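Rhusiopathiae surface protein B (Erysipelothrix rhusiopathiae, PDB 3V10) probably binds collagen as a cell-wall-anchored bacterial adhesin, this chain being its collagen-binding region of two immunoglobulin-like domains. Local coordinates at residues A[11-16]-A[28-33]; A[32-37]-A[113-118]; A[62-67]-A[118-123]; A[71-76]-A[310-315]; A[134-139]-A[146-151]. All coordinates share one frame; numbering follows the deposited sequence.

Interaction 1: A[11-16]-A[28-33]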
# COMPACT_ATOMS: atom_id res chain seq x y z
N THR A 11 -17.98 7.31 -18.28
CA THR A 11 -18.79 8.33 -17.63
C THR A 11 -18.21 8.99 -16.38
O THR A 11 -18.74 10.00 -15.92
CB THR A 11 -20.16 7.74 -17.23
OG1 THR A 11 -19.96 6.69 -16.27
CG2 THR A 11 -20.87 7.16 -18.45
N GLN A 12 -17.14 8.44 -15.83
CA GLN A 12 -16.53 9.02 -14.64
C GLN A 12 -15.05 8.69 -14.56
O GLN A 12 -14.62 7.62 -14.98
CB GLN A 12 -17.23 8.50 -13.37
CG GLN A 12 -18.67 8.97 -13.22
CD GLN A 12 -19.36 8.39 -12.00
OE1 GLN A 12 -18.79 7.57 -11.28
NE2 GLN A 12 -20.60 8.81 -11.76
N PHE A 13 -14.27 9.63 -14.02
CA PHE A 13 -12.83 9.43 -13.88
C PHE A 13 -12.26 10.34 -12.82
O PHE A 13 -12.44 11.56 -12.87
CB PHE A 13 -12.13 9.68 -15.22
CG PHE A 13 -10.63 9.60 -15.14
CD1 PHE A 13 -10.01 8.52 -14.51
CD2 PHE A 13 -9.84 10.61 -15.67
CE1 PHE A 13 -8.63 8.45 -14.41
CE2 PHE A 13 -8.44 10.55 -15.57
CZ PHE A 13 -7.84 9.47 -14.94
N ASP A 14 -11.56 9.76 -11.85
CA ASP A 14 -10.98 10.56 -10.77
C ASP A 14 -9.74 9.91 -10.17
O ASP A 14 -9.64 8.68 -10.10
CB ASP A 14 -12.03 10.80 -9.69
CG ASP A 14 -11.64 11.90 -8.73
OD1 ASP A 14 -11.12 12.94 -9.20
OD2 ASP A 14 -11.85 11.73 -7.51
N VAL A 15 -8.80 10.74 -9.73
CA VAL A 15 -7.56 10.25 -9.13
C VAL A 15 -7.40 10.73 -7.69
O VAL A 15 -7.61 11.91 -7.39
CB VAL A 15 -6.32 10.73 -9.92
CG1 VAL A 15 -5.06 10.13 -9.32
CG2 VAL A 15 -6.46 10.35 -11.39
N ASN A 16 -7.01 9.81 -6.81
CA ASN A 16 -6.82 10.13 -5.40
C ASN A 16 -5.56 9.41 -4.90
O ASN A 16 -5.24 8.32 -5.35
CB ASN A 16 -8.04 9.69 -4.59
CG ASN A 16 -9.27 10.54 -4.86
OD1 ASN A 16 -9.34 11.70 -4.45
ND2 ASN A 16 -10.24 9.97 -5.57
N ILE A 28 -1.94 5.03 -5.05
CA ILE A 28 -2.47 6.16 -5.80
C ILE A 28 -3.70 5.52 -6.45
O ILE A 28 -3.57 4.58 -7.23
CB ILE A 28 -1.49 6.67 -6.88
CG1 ILE A 28 -0.28 7.31 -6.19
CG2 ILE A 28 -2.17 7.69 -7.77
CD1 ILE A 28 0.75 7.91 -7.13
N GLU A 29 -4.88 6.00 -6.09
CA GLU A 29 -6.13 5.43 -6.57
C GLU A 29 -6.74 6.06 -7.81
O GLU A 29 -6.76 7.28 -7.98
CB GLU A 29 -7.18 5.48 -5.46
CG GLU A 29 -6.78 4.80 -4.18
CD GLU A 29 -7.67 5.23 -3.03
OE1 GLU A 29 -8.91 5.19 -3.20
OE2 GLU A 29 -7.14 5.60 -1.97
N PHE A 30 -7.27 5.19 -8.67
CA PHE A 30 -7.92 5.62 -9.89
C PHE A 30 -9.33 5.05 -9.88
O PHE A 30 -9.52 3.86 -9.65
CB PHE A 30 -7.16 5.09 -11.12
CG PHE A 30 -5.84 5.75 -11.34
CD1 PHE A 30 -5.75 6.93 -12.07
CD2 PHE A 30 -4.68 5.23 -10.77
CE1 PHE A 30 -4.54 7.57 -12.25
CE2 PHE A 30 -3.45 5.86 -10.94
CZ PHE A 30 -3.38 7.04 -11.68
N ASN A 31 -10.31 5.92 -10.09
CA ASN A 31 -11.70 5.50 -10.12
C ASN A 31 -12.21 5.72 -11.54
O ASN A 31 -12.04 6.80 -12.10
CB ASN A 31 -12.53 6.31 -9.13
CG ASN A 31 -14.01 6.04 -9.28
OD1 ASN A 31 -14.51 4.98 -8.89
ND2 ASN A 31 -14.73 6.99 -9.87
N LEU A 32 -12.85 4.70 -12.10
CA LEU A 32 -13.36 4.78 -13.45
C LEU A 32 -14.75 4.15 -13.56
O LEU A 32 -15.02 3.10 -12.98
CB LEU A 32 -12.38 4.08 -14.40
CG LEU A 32 -12.66 4.05 -15.90
CD1 LEU A 32 -12.48 5.45 -16.49
CD2 LEU A 32 -11.70 3.06 -16.57
N ALA A 33 -15.63 4.80 -14.32
CA ALA A 33 -16.97 4.29 -14.52
C ALA A 33 -17.24 4.25 -16.02
O ALA A 33 -16.75 5.10 -16.76
CB ALA A 33 -17.99 5.20 -13.83
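Ile-28 enters the pairing with its CG2 methyl 4.1 Å from CG1 of Val-15, and from there strand 28-33 runs almost exactly antiparallel to strand 11-16. Glu-29 contributes mainly backbone: Asn-16 N donates to Glu-29 O at 2.8 Å, while the methylene CB of Glu-29 rests against the Asn-16 carbonyl. Phe-30 turns to the other face, together with Val-15 and Phe-13. Its CG lies beside its own backbone N (chi1 -71°), which leans the ring toward strand 11-16. Val-15 CG1 lies over one face of that ring, and Val-15 CG2 closes to 3.5 Å from Phe-30 CE1. The Phe-13 ring comes alongside rather than on top, its CE1 4.0 Å from Phe-30 CD1, so that each ring meets the other near its plane, at an edge. This apolar row illustrates how a two-faced sheet is built in the DEv-IgG fold: one surface of the pair turns inward, while the other carries Gln-12, Asp-14, Asn-16, Glu-29 and Asn-31. At Asn-31 the backbone pairs with Asp-14 in both directions, Asn-31 N reaching Asp-14 O at 2.8 Å. The Asp-14 carboxylate is engaged along its own strand, where Asn-16 ND2 approaches OD2 from above the carboxylate plane. Leu-32 follows on the apolar side, CD1 lying 3.4 Å from Gln-12 O. Ala-33 then faces Thr-11 and Gln-12 together in a classic beta bulge: both amides donate weakly to Ala-33 O, while Ala-33 N donates to Gln-12 O and the CB atoms of Ala-33 and Gln-12 touch at 3.4 Å.

Interaction 2: A[32-37]-A[113-118]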
# COMPACT_ATOMS: atom_id res chain seq x y z
N LEU A 32 -12.85 4.70 -12.10
CA LEU A 32 -13.36 4.78 -13.45
C LEU A 32 -14.75 4.15 -13.56
O LEU A 32 -15.02 3.10 -12.98
CB LEU A 32 -12.38 4.08 -14.40
CG LEU A 32 -12.66 4.05 -15.90
CD1 LEU A 32 -12.48 5.45 -16.49
CD2 LEU A 32 -11.70 3.06 -16.57
N ALA A 33 -15.63 4.80 -14.32
CA ALA A 33 -16.97 4.29 -14.52
C ALA A 33 -17.24 4.25 -16.02
O ALA A 33 -16.75 5.10 -16.76
CB ALA A 33 -17.99 5.20 -13.83
N PHE A 34 -18.01 3.26 -16.46
CA PHE A 34 -18.35 3.15 -17.86
C PHE A 34 -19.74 2.56 -18.05
O PHE A 34 -20.36 2.08 -17.10
CB PHE A 34 -17.29 2.32 -18.61
CG PHE A 34 -17.19 0.89 -18.14
CD1 PHE A 34 -17.95 -0.11 -18.75
CD2 PHE A 34 -16.33 0.55 -17.10
CE1 PHE A 34 -17.85 -1.42 -18.32
CE2 PHE A 34 -16.23 -0.76 -16.66
CZ PHE A 34 -16.99 -1.75 -17.28
N SER A 35 -20.25 2.62 -19.28
CA SER A 35 -21.56 2.08 -19.57
C SER A 35 -21.66 1.78 -21.05
O SER A 35 -20.71 2.05 -21.80
CB SER A 35 -22.66 3.07 -19.16
OG SER A 35 -22.55 4.27 -19.92
N ASP A 36 -22.79 1.24 -21.47
CA ASP A 36 -23.00 0.90 -22.87
C ASP A 36 -23.50 2.07 -23.72
O ASP A 36 -24.09 1.86 -24.77
CB ASP A 36 -23.98 -0.27 -22.99
CG ASP A 36 -25.23 -0.08 -22.16
OD1 ASP A 36 -25.57 1.08 -21.84
OD2 ASP A 36 -25.87 -1.09 -21.83
N MET A 37 -23.28 3.30 -23.25
CA MET A 37 -23.68 4.48 -24.02
C MET A 37 -22.41 5.10 -24.59
O MET A 37 -21.58 5.64 -23.85
CB MET A 37 -24.40 5.51 -23.14
CG MET A 37 -25.83 5.16 -22.77
SD MET A 37 -26.85 4.64 -24.18
CE MET A 37 -26.72 5.96 -25.25
N GLY A 113 -20.66 -0.15 -15.18
CA GLY A 113 -19.66 -0.72 -14.31
C GLY A 113 -18.69 0.31 -13.76
O GLY A 113 -18.61 1.44 -14.26
N THR A 114 -17.95 -0.09 -12.74
CA THR A 114 -17.00 0.77 -12.08
C THR A 114 -15.72 -0.00 -11.79
O THR A 114 -15.75 -1.21 -11.54
CB THR A 114 -17.58 1.28 -10.74
OG1 THR A 114 -18.95 1.66 -10.92
CG2 THR A 114 -16.80 2.50 -10.26
N ILE A 115 -14.60 0.69 -11.85
CA ILE A 115 -13.31 0.07 -11.58
C ILE A 115 -12.55 0.98 -10.64
O ILE A 115 -12.41 2.18 -10.91
CB ILE A 115 -12.47 -0.11 -12.85
CG1 ILE A 115 -13.16 -1.08 -13.81
CG2 ILE A 115 -11.07 -0.61 -12.48
CD1 ILE A 115 -12.42 -1.28 -15.12
N ASN A 116 -12.08 0.43 -9.53
CA ASN A 116 -11.30 1.19 -8.57
C ASN A 116 -9.92 0.56 -8.57
O ASN A 116 -9.69 -0.46 -7.91
CB ASN A 116 -11.96 1.13 -7.19
CG ASN A 116 -13.29 1.86 -7.16
OD1 ASN A 116 -13.33 3.08 -7.00
ND2 ASN A 116 -14.38 1.12 -7.33
N LEU A 117 -9.02 1.16 -9.34
CA LEU A 117 -7.66 0.65 -9.50
C LEU A 117 -6.68 1.24 -8.50
O LEU A 117 -6.67 2.43 -8.25
CB LEU A 117 -7.19 0.96 -10.93
CG LEU A 117 -5.74 0.66 -11.32
CD1 LEU A 117 -5.49 -0.84 -11.32
CD2 LEU A 117 -5.49 1.22 -12.72
N LYS A 118 -5.85 0.37 -7.93
CA LYS A 118 -4.84 0.80 -6.97
C LYS A 118 -3.48 0.71 -7.64
O LYS A 118 -3.20 -0.26 -8.35
CB LYS A 118 -4.88 -0.11 -5.74
CG LYS A 118 -6.24 -0.16 -5.07
CD LYS A 118 -6.72 1.24 -4.73
CE LYS A 118 -8.12 1.24 -4.14
NZ LYS A 118 -8.15 0.60 -2.80
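The aromatic ring of Phe-34 lies flat over Gly-113, a cross-strand pairing of an aromatic residue with glycine. CG of Phe-34 stands between its backbone N and carbonyl carbon (chi1 63°), a torsion that swings the ring across to the partner strand. Gly-113 CA sits 4.3 Å from the ring centroid and 17° off the normal, a CH-pi contact offset toward the rim. With no side chain on Gly-113 to intervene, the ring can lie directly against its backbone. On the same side of the sheet Ile-115 approaches the ring obliquely, its CD1 4.1 Å from Phe-34 CE2. Thr-114 points to the other face with Ala-33. Its CG2 lies anti to the backbone N, which brings this methyl 3.3 Å from Leu-32 O. Two reciprocal pairs of antiparallel bonds join the strands: Ile-115 N to Leu-32 O at 2.7 Å, answered by Leu-32 N to Ile-115 O, and Phe-34 N to Gly-113 O at 2.9 Å, answered by Gly-113 N to Phe-34 O. The Phe-34 ring also meets Phe-51 and Phe-99 edge-to-face, within the interior of the immunoglobulin-like domain. Strand 28-35 is flanked beyond by strand 10-16, and strand 112-123 by strand 311-315.

Interaction 3: A[62-67]-A[118-123]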
# COMPACT_ATOMS: atom_id res chain seq x y z
N SER A 62 7.39 5.74 -12.44
CA SER A 62 6.42 4.92 -13.15
C SER A 62 5.38 4.38 -12.17
O SER A 62 5.72 3.93 -11.08
CB SER A 62 7.11 3.74 -13.85
OG SER A 62 7.88 4.18 -14.96
N LEU A 63 4.11 4.45 -12.56
CA LEU A 63 3.04 3.92 -11.73
C LEU A 63 2.73 2.54 -12.27
O LEU A 63 2.75 2.33 -13.48
CB LEU A 63 1.79 4.80 -11.81
CG LEU A 63 1.74 5.96 -10.81
CD1 LEU A 63 2.87 6.94 -11.11
CD2 LEU A 63 0.39 6.65 -10.91
N ARG A 64 2.45 1.60 -11.38
CA ARG A 64 2.15 0.24 -11.79
C ARG A 64 1.18 -0.42 -10.82
O ARG A 64 0.96 0.07 -9.70
CB ARG A 64 3.44 -0.59 -11.88
CG ARG A 64 4.11 -0.87 -10.54
CD ARG A 64 5.23 -1.89 -10.70
NE ARG A 64 5.67 -2.43 -9.41
CZ ARG A 64 6.27 -1.71 -8.47
NH1 ARG A 64 6.64 -2.28 -7.33
NH2 ARG A 64 6.50 -0.42 -8.66
N SER A 65 0.59 -1.53 -11.25
CA SER A 65 -0.33 -2.27 -10.39
C SER A 65 0.48 -2.89 -9.26
O SER A 65 1.69 -3.08 -9.39
CB SER A 65 -1.03 -3.36 -11.21
OG SER A 65 -1.66 -4.31 -10.36
N LEU A 66 -0.16 -3.20 -8.14
CA LEU A 66 0.53 -3.83 -7.02
C LEU A 66 0.67 -5.32 -7.27
O LEU A 66 1.43 -6.02 -6.59
CB LEU A 66 -0.25 -3.64 -5.71
CG LEU A 66 -0.18 -2.33 -4.94
CD1 LEU A 66 -0.62 -1.16 -5.82
CD2 LEU A 66 -1.08 -2.44 -3.71
N ARG A 67 -0.08 -5.81 -8.24
CA ARG A 67 -0.10 -7.23 -8.58
C ARG A 67 1.05 -7.68 -9.49
O ARG A 67 1.67 -6.87 -10.18
CB ARG A 67 -1.43 -7.59 -9.25
CG ARG A 67 -2.68 -7.13 -8.51
CD ARG A 67 -2.77 -7.73 -7.11
NE ARG A 67 -2.71 -9.19 -7.13
CZ ARG A 67 -3.72 -9.98 -7.49
NH1 ARG A 67 -4.88 -9.46 -7.85
NH2 ARG A 67 -3.57 -11.30 -7.48
N LYS A 118 -5.85 0.37 -7.93
CA LYS A 118 -4.84 0.80 -6.97
C LYS A 118 -3.48 0.71 -7.64
O LYS A 118 -3.20 -0.26 -8.35
CB LYS A 118 -4.88 -0.11 -5.74
CG LYS A 118 -6.24 -0.16 -5.07
CD LYS A 118 -6.72 1.24 -4.73
CE LYS A 118 -8.12 1.24 -4.14
NZ LYS A 118 -8.15 0.60 -2.80
N SER A 119 -2.64 1.71 -7.43
CA SER A 119 -1.31 1.70 -8.04
C SER A 119 -0.22 2.11 -7.06
O SER A 119 -0.49 2.73 -6.03
CB SER A 119 -1.28 2.63 -9.26
OG SER A 119 -1.38 3.99 -8.86
N VAL A 120 1.01 1.75 -7.40
CA VAL A 120 2.17 2.09 -6.59
C VAL A 120 3.19 2.69 -7.54
O VAL A 120 3.22 2.35 -8.73
CB VAL A 120 2.77 0.82 -5.91
CG1 VAL A 120 3.06 -0.25 -6.96
CG2 VAL A 120 4.03 1.18 -5.16
N TYR A 121 4.01 3.61 -7.05
CA TYR A 121 5.02 4.21 -7.92
C TYR A 121 6.44 3.99 -7.45
O TYR A 121 6.71 3.89 -6.25
CB TYR A 121 4.78 5.71 -8.11
CG TYR A 121 5.04 6.58 -6.90
CD1 TYR A 121 4.02 6.92 -6.02
CD2 TYR A 121 6.32 7.10 -6.65
CE1 TYR A 121 4.24 7.76 -4.93
CE2 TYR A 121 6.56 7.94 -5.56
CZ TYR A 121 5.51 8.26 -4.71
OH TYR A 121 5.71 9.13 -3.66
N ASP A 122 7.34 3.88 -8.42
CA ASP A 122 8.75 3.72 -8.17
C ASP A 122 9.35 5.06 -8.57
O ASP A 122 8.83 5.73 -9.45
CB ASP A 122 9.36 2.61 -9.04
CG ASP A 122 8.88 1.23 -8.65
OD1 ASP A 122 8.86 0.92 -7.43
OD2 ASP A 122 8.52 0.45 -9.56
N ASN A 123 10.44 5.45 -7.92
CA ASN A 123 11.10 6.71 -8.23
C ASN A 123 12.60 6.47 -8.20
O ASN A 123 13.17 6.18 -7.15
CB ASN A 123 10.68 7.78 -7.20
CG ASN A 123 11.66 8.94 -7.13
OD1 ASN A 123 12.18 9.40 -8.14
ND2 ASN A 123 11.89 9.42 -5.91
O HOH W 1 -3.29 -2.99 -8.56
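Arg-64 and Val-120 exchange both of their backbone bonds, Val-120 N to Arg-64 O at 2.8 Å and Arg-64 N to Val-120 O at 2.9 Å. They form a hydrogen-bonded pair of the antiparallel sheet in the first, DEv-IgG-type domain, where strand 61-65 joins the far half of the long strand 112-123. Next to them Asp-122 N donates to Ser-62 O at 3.1 Å, with a weak bond returning from Ser-62 N. The Arg-64 guanidinium and the Asp-122 carboxylate form a salt bridge on the Val-120 side of the sheet, but they are modelled too close together for its geometry to be trusted. Beyond these pairs a water takes over: it accepts from Leu-66 N and donates to Lys-118 O. At this end Ser-65 OG accepts from Arg-67 N in an ST turn. Packing follows the two faces. Val-120 CG1, between its backbone N and carbonyl carbon (chi1 54°), lies 3.8 Å from Arg-64 CG and, as modelled, over the guanidinium face. On the other face Leu-63 meets Tyr-121 obliquely, Leu-63 CD1 3.8 Å from Tyr-121 CB, and extends toward Phe-30. Ser-119 OG turns to Ile-28 O of the adjoining strand. Past the paired residues Leu-66 folds back, Leu-66 CD1 lying 3.9 Å from Val-120 CB and Leu-66 CD1 3.5 Å from Ser-119 C.

Interaction 4: A[71-76]-A[310-315]; sequences SKMPVL and DDATIG
Val-75 sits at the apolar centre, its CG1 3.7 Å from Ile-314 CG1 and 3.8 Å from Ala-312 CB. That methyl lies anti to the backbone N (chi1 -175°), which carries it between the two partners; the Val-75 and Ile-314 side chains meet at about a right angle. Met-73 extends the patch toward the start of the other segment. Its chain is straight as far as SD and then bends (chi3 96°), laying CE 3.8 Å from Asp-311 CA, while SD passes 3.7 Å from Asp-310 O. The polar edge is sparse, as expected of parallel segments that diverge by 33°. One direct bond closes it, Ile-314 N to Leu-76 O at 3.3 Å. Further back the gap is spanned by a water, which accepts from Leu-76 N at 2.9 Å and donates to Ala-312 O at 2.6 Å. A strand that follows the second domain thus comes to lie in the sheet of the first, consistent with the latch of the Collagen Hug model. Strand 311-315 is held between strands 71-77 and 112-123: Asp-311 OD1 accepts from Asn-116 ND2 and, just before the strand, Asp-310 OD1 from Lys-118 N, and Phe-99 of strand 96-101 packs on Val-75 and Ile-314.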
# COMPACT_ATOMS: atom_id res chain seq x y z
N SER A 71 -1.53 -11.16 -13.44
CA SER A 71 -2.52 -11.49 -12.41
C SER A 71 -3.93 -11.23 -12.94
O SER A 71 -4.14 -10.29 -13.71
CB SER A 71 -2.27 -10.65 -11.15
OG SER A 71 -1.03 -10.98 -10.57
N LYS A 72 -4.88 -12.06 -12.55
CA LYS A 72 -6.27 -11.91 -13.00
C LYS A 72 -7.25 -11.75 -11.85
O LYS A 72 -7.06 -12.31 -10.77
CB LYS A 72 -6.69 -13.13 -13.83
CG LYS A 72 -6.30 -13.10 -15.30
CD LYS A 72 -4.82 -13.30 -15.50
CE LYS A 72 -4.52 -13.62 -16.95
NZ LYS A 72 -3.07 -13.85 -17.17
N MET A 73 -8.31 -10.98 -12.09
CA MET A 73 -9.35 -10.74 -11.10
C MET A 73 -10.69 -10.75 -11.81
O MET A 73 -10.87 -10.08 -12.83
CB MET A 73 -9.13 -9.39 -10.40
CG MET A 73 -10.21 -9.03 -9.38
SD MET A 73 -9.99 -7.44 -8.53
CE MET A 73 -11.03 -6.40 -9.51
N PRO A 74 -11.66 -11.52 -11.31
CA PRO A 74 -12.96 -11.53 -11.98
C PRO A 74 -13.76 -10.28 -11.66
O PRO A 74 -13.56 -9.65 -10.62
CB PRO A 74 -13.62 -12.79 -11.41
CG PRO A 74 -13.10 -12.82 -10.00
CD PRO A 74 -11.63 -12.49 -10.19
N VAL A 75 -14.64 -9.89 -12.58
CA VAL A 75 -15.49 -8.73 -12.34
C VAL A 75 -16.89 -9.32 -12.38
O VAL A 75 -17.36 -9.79 -13.41
CB VAL A 75 -15.33 -7.67 -13.43
CG1 VAL A 75 -16.16 -6.45 -13.07
CG2 VAL A 75 -13.87 -7.28 -13.56
N LEU A 76 -17.56 -9.30 -11.23
CA LEU A 76 -18.88 -9.88 -11.10
C LEU A 76 -20.07 -8.93 -11.20
O LEU A 76 -19.95 -7.73 -10.98
CB LEU A 76 -18.97 -10.62 -9.76
CG LEU A 76 -17.78 -11.54 -9.45
CD1 LEU A 76 -17.89 -12.06 -8.03
CD2 LEU A 76 -17.76 -12.69 -10.45
N ASP A 310 -7.81 -3.86 -5.33
CA ASP A 310 -8.49 -3.39 -6.53
C ASP A 310 -9.89 -3.95 -6.43
O ASP A 310 -10.11 -4.99 -5.82
CB ASP A 310 -7.81 -3.95 -7.78
CG ASP A 310 -6.38 -3.49 -7.92
OD1 ASP A 310 -6.18 -2.29 -8.18
OD2 ASP A 310 -5.46 -4.32 -7.75
N ASP A 311 -10.86 -3.25 -7.01
CA ASP A 311 -12.22 -3.76 -6.99
C ASP A 311 -12.93 -3.28 -8.24
O ASP A 311 -12.52 -2.30 -8.86
CB ASP A 311 -12.96 -3.30 -5.72
CG ASP A 311 -13.17 -1.81 -5.65
OD1 ASP A 311 -13.92 -1.27 -6.49
OD2 ASP A 311 -12.58 -1.17 -4.75
N ALA A 312 -13.98 -4.00 -8.62
CA ALA A 312 -14.74 -3.65 -9.81
C ALA A 312 -16.09 -4.34 -9.75
O ALA A 312 -16.23 -5.39 -9.14
CB ALA A 312 -13.98 -4.09 -11.07
N THR A 313 -17.08 -3.73 -10.40
CA THR A 313 -18.43 -4.28 -10.41
C THR A 313 -19.13 -3.87 -11.70
O THR A 313 -18.80 -2.86 -12.30
CB THR A 313 -19.25 -3.77 -9.22
OG1 THR A 313 -20.63 -4.10 -9.41
CG2 THR A 313 -19.10 -2.27 -9.09
N ILE A 314 -20.11 -4.68 -12.11
CA ILE A 314 -20.86 -4.40 -13.33
C ILE A 314 -22.33 -4.58 -13.03
O ILE A 314 -22.69 -5.40 -12.18
CB ILE A 314 -20.47 -5.36 -14.45
CG1 ILE A 314 -19.05 -5.06 -14.94
CG2 ILE A 314 -21.50 -5.26 -15.60
CD1 ILE A 314 -18.66 -5.85 -16.18
N GLY A 315 -23.18 -3.83 -13.74
CA GLY A 315 -24.61 -3.88 -13.48
C GLY A 315 -25.44 -3.81 -14.73
O GLY A 315 -25.00 -3.29 -15.74
O HOH W 2 -16.78 -7.88 -8.87

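Interaction 5: A[134-139]-A[146-151]; sequences ELPTNL and KQMITI
This is an antiparallel, largely loop-to-loop pairing, in which the chain leaving strand 131-134 folds back along the approach to strand 150-153. After the non-hydrogen-bonded pair Glu-134 and Thr-150, Leu-135 N donates to Ile-149 O at 2.8 Å. Thr-137 and Gln-147 make a single reciprocal bridge, Thr-137 N to Gln-147 O and Gln-147 N to Thr-137 O both 2.9 Å. Pro-136, which has no N-H, lies between these bonded positions beside Met-148; their packing is modelled too tightly for its details to be relied on. The inward side is aliphatic. Thr-137 CG2 rests 3.9 Å from Ile-149 CD1, and Leu-135 CD1 the same distance from Ile-151 CD1. OG1 of Thr-137, anti to the backbone N (chi1 -172°), bends round to accept from Leu-139 N in an ST turn. Near the connecting loop the Asn-138 amide lies against the extended aliphatic chain of Lys-146, ND2 3.6 Å from Lys-146 CG. That amide is pinned at both atoms by that loop, OD1 accepting from Gly-140 N and ND2 donating to Leu-144 O. Toward the rest of the domain, Gln-147 NE2 bonds to Phe-13 O of strand 10-16. Ile-149 packs on Val-15 and Phe-30, and Leu-135 and Ile-151 reach Val-61 and Leu-63 of strand 61-65, so the folded-back chain lies over the apolar face of those strands.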
# COMPACT_ATOMS: atom_id res chain seq x y z
N GLU A 134 5.64 15.53 -12.71
CA GLU A 134 4.29 15.81 -13.16
C GLU A 134 3.85 14.72 -14.12
O GLU A 134 4.37 14.62 -15.23
CB GLU A 134 4.23 17.16 -13.86
CG GLU A 134 4.58 18.34 -12.96
CD GLU A 134 4.37 19.67 -13.65
OE1 GLU A 134 4.98 19.87 -14.72
OE2 GLU A 134 3.59 20.49 -13.13
N LEU A 135 2.88 13.92 -13.70
CA LEU A 135 2.38 12.83 -14.53
C LEU A 135 0.89 12.95 -14.83
O LEU A 135 0.09 12.13 -14.37
CB LEU A 135 2.66 11.49 -13.84
CG LEU A 135 4.13 11.11 -13.68
CD1 LEU A 135 4.24 9.82 -12.89
CD2 LEU A 135 4.78 10.96 -15.05
N PRO A 136 0.50 13.97 -15.60
CA PRO A 136 -0.91 14.15 -15.94
C PRO A 136 -1.36 12.93 -16.73
O PRO A 136 -0.60 12.39 -17.53
CB PRO A 136 -0.92 15.44 -16.75
CG PRO A 136 0.43 15.45 -17.38
CD PRO A 136 1.35 14.96 -16.30
N THR A 137 -2.60 12.48 -16.52
CA THR A 137 -3.05 11.28 -17.21
C THR A 137 -4.56 11.12 -17.34
O THR A 137 -5.34 11.67 -16.56
CB THR A 137 -2.49 10.03 -16.46
OG1 THR A 137 -2.75 8.84 -17.22
CG2 THR A 137 -3.16 9.90 -15.10
N ASN A 138 -4.96 10.37 -18.36
CA ASN A 138 -6.35 10.03 -18.59
C ASN A 138 -6.35 8.51 -18.76
O ASN A 138 -7.24 7.92 -19.37
CB ASN A 138 -6.91 10.71 -19.86
CG ASN A 138 -6.06 10.46 -21.09
OD1 ASN A 138 -5.23 9.56 -21.13
ND2 ASN A 138 -6.28 11.27 -22.13
N LEU A 139 -5.32 7.88 -18.18
CA LEU A 139 -5.13 6.42 -18.25
C LEU A 139 -5.12 5.89 -19.68
O LEU A 139 -5.37 4.71 -19.91
CB LEU A 139 -6.20 5.69 -17.44
CG LEU A 139 -6.10 5.81 -15.92
CD1 LEU A 139 -7.21 5.00 -15.26
CD2 LEU A 139 -4.73 5.32 -15.46
N LYS A 146 -7.32 14.82 -19.27
CA LYS A 146 -6.29 14.37 -18.34
C LYS A 146 -6.41 15.10 -17.01
O LYS A 146 -6.86 16.24 -16.94
CB LYS A 146 -4.90 14.62 -18.92
CG LYS A 146 -4.62 13.88 -20.21
CD LYS A 146 -3.20 14.16 -20.69
CE LYS A 146 -2.91 13.50 -22.04
NZ LYS A 146 -1.51 13.74 -22.48
N GLN A 147 -6.02 14.41 -15.94
CA GLN A 147 -6.03 14.99 -14.61
C GLN A 147 -4.59 14.97 -14.14
O GLN A 147 -3.87 14.00 -14.39
CB GLN A 147 -6.93 14.18 -13.67
CG GLN A 147 -8.41 14.45 -13.90
CD GLN A 147 -9.30 13.77 -12.88
OE1 GLN A 147 -8.99 13.76 -11.68
NE2 GLN A 147 -10.42 13.21 -13.33
N MET A 148 -4.15 16.03 -13.48
CA MET A 148 -2.77 16.12 -13.03
C MET A 148 -2.44 15.30 -11.79
O MET A 148 -3.23 15.21 -10.85
CB MET A 148 -2.37 17.58 -12.77
CG MET A 148 -0.98 17.77 -12.12
SD MET A 148 0.48 17.52 -13.19
CE MET A 148 0.39 15.88 -13.55
N ILE A 149 -1.26 14.71 -11.82
CA ILE A 149 -0.73 13.93 -10.72
C ILE A 149 0.65 14.52 -10.47
O ILE A 149 1.47 14.61 -11.39
CB ILE A 149 -0.60 12.43 -11.07
CG1 ILE A 149 -1.99 11.78 -11.12
CG2 ILE A 149 0.30 11.73 -10.06
CD1 ILE A 149 -1.98 10.29 -11.42
N THR A 150 0.88 14.96 -9.24
CA THR A 150 2.16 15.54 -8.86
C THR A 150 2.79 14.64 -7.81
O THR A 150 2.20 14.38 -6.76
CB THR A 150 1.98 16.96 -8.27
OG1 THR A 150 1.17 16.89 -7.09
CG2 THR A 150 1.29 17.86 -9.28
N ILE A 151 4.00 14.17 -8.09
CA ILE A 151 4.72 13.28 -7.19
C ILE A 151 6.03 13.89 -6.74
O ILE A 151 6.84 14.34 -7.55
CB ILE A 151 5.03 11.93 -7.88
CG1 ILE A 151 3.73 11.19 -8.20
CG2 ILE A 151 5.92 11.08 -6.97
CD1 ILE A 151 3.93 9.94 -9.03

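Four contacts share one sheet: interactions 1 and 2 use opposite edges of strand 28-35, interactions 2 and 3 successive lengths of strand 112-123, and interaction 4 adds strand 311-315 alongside. Interactions 2 and 3 are the buried ones; 1, 4 and 5 lie partly at the surface. Backbone bonding is regular in 2, ends in a bulge in 1, gives way to a water at the end of 3, and in 4 thins to one direct bond and one water. Interaction 5 belongs to another layer and reaches this sheet through side chains: its isoleucines and Leu-135 close over the apolar residues of interactions 1 and 3, whereas interaction 4 lies about 24 Å away, centre to centre.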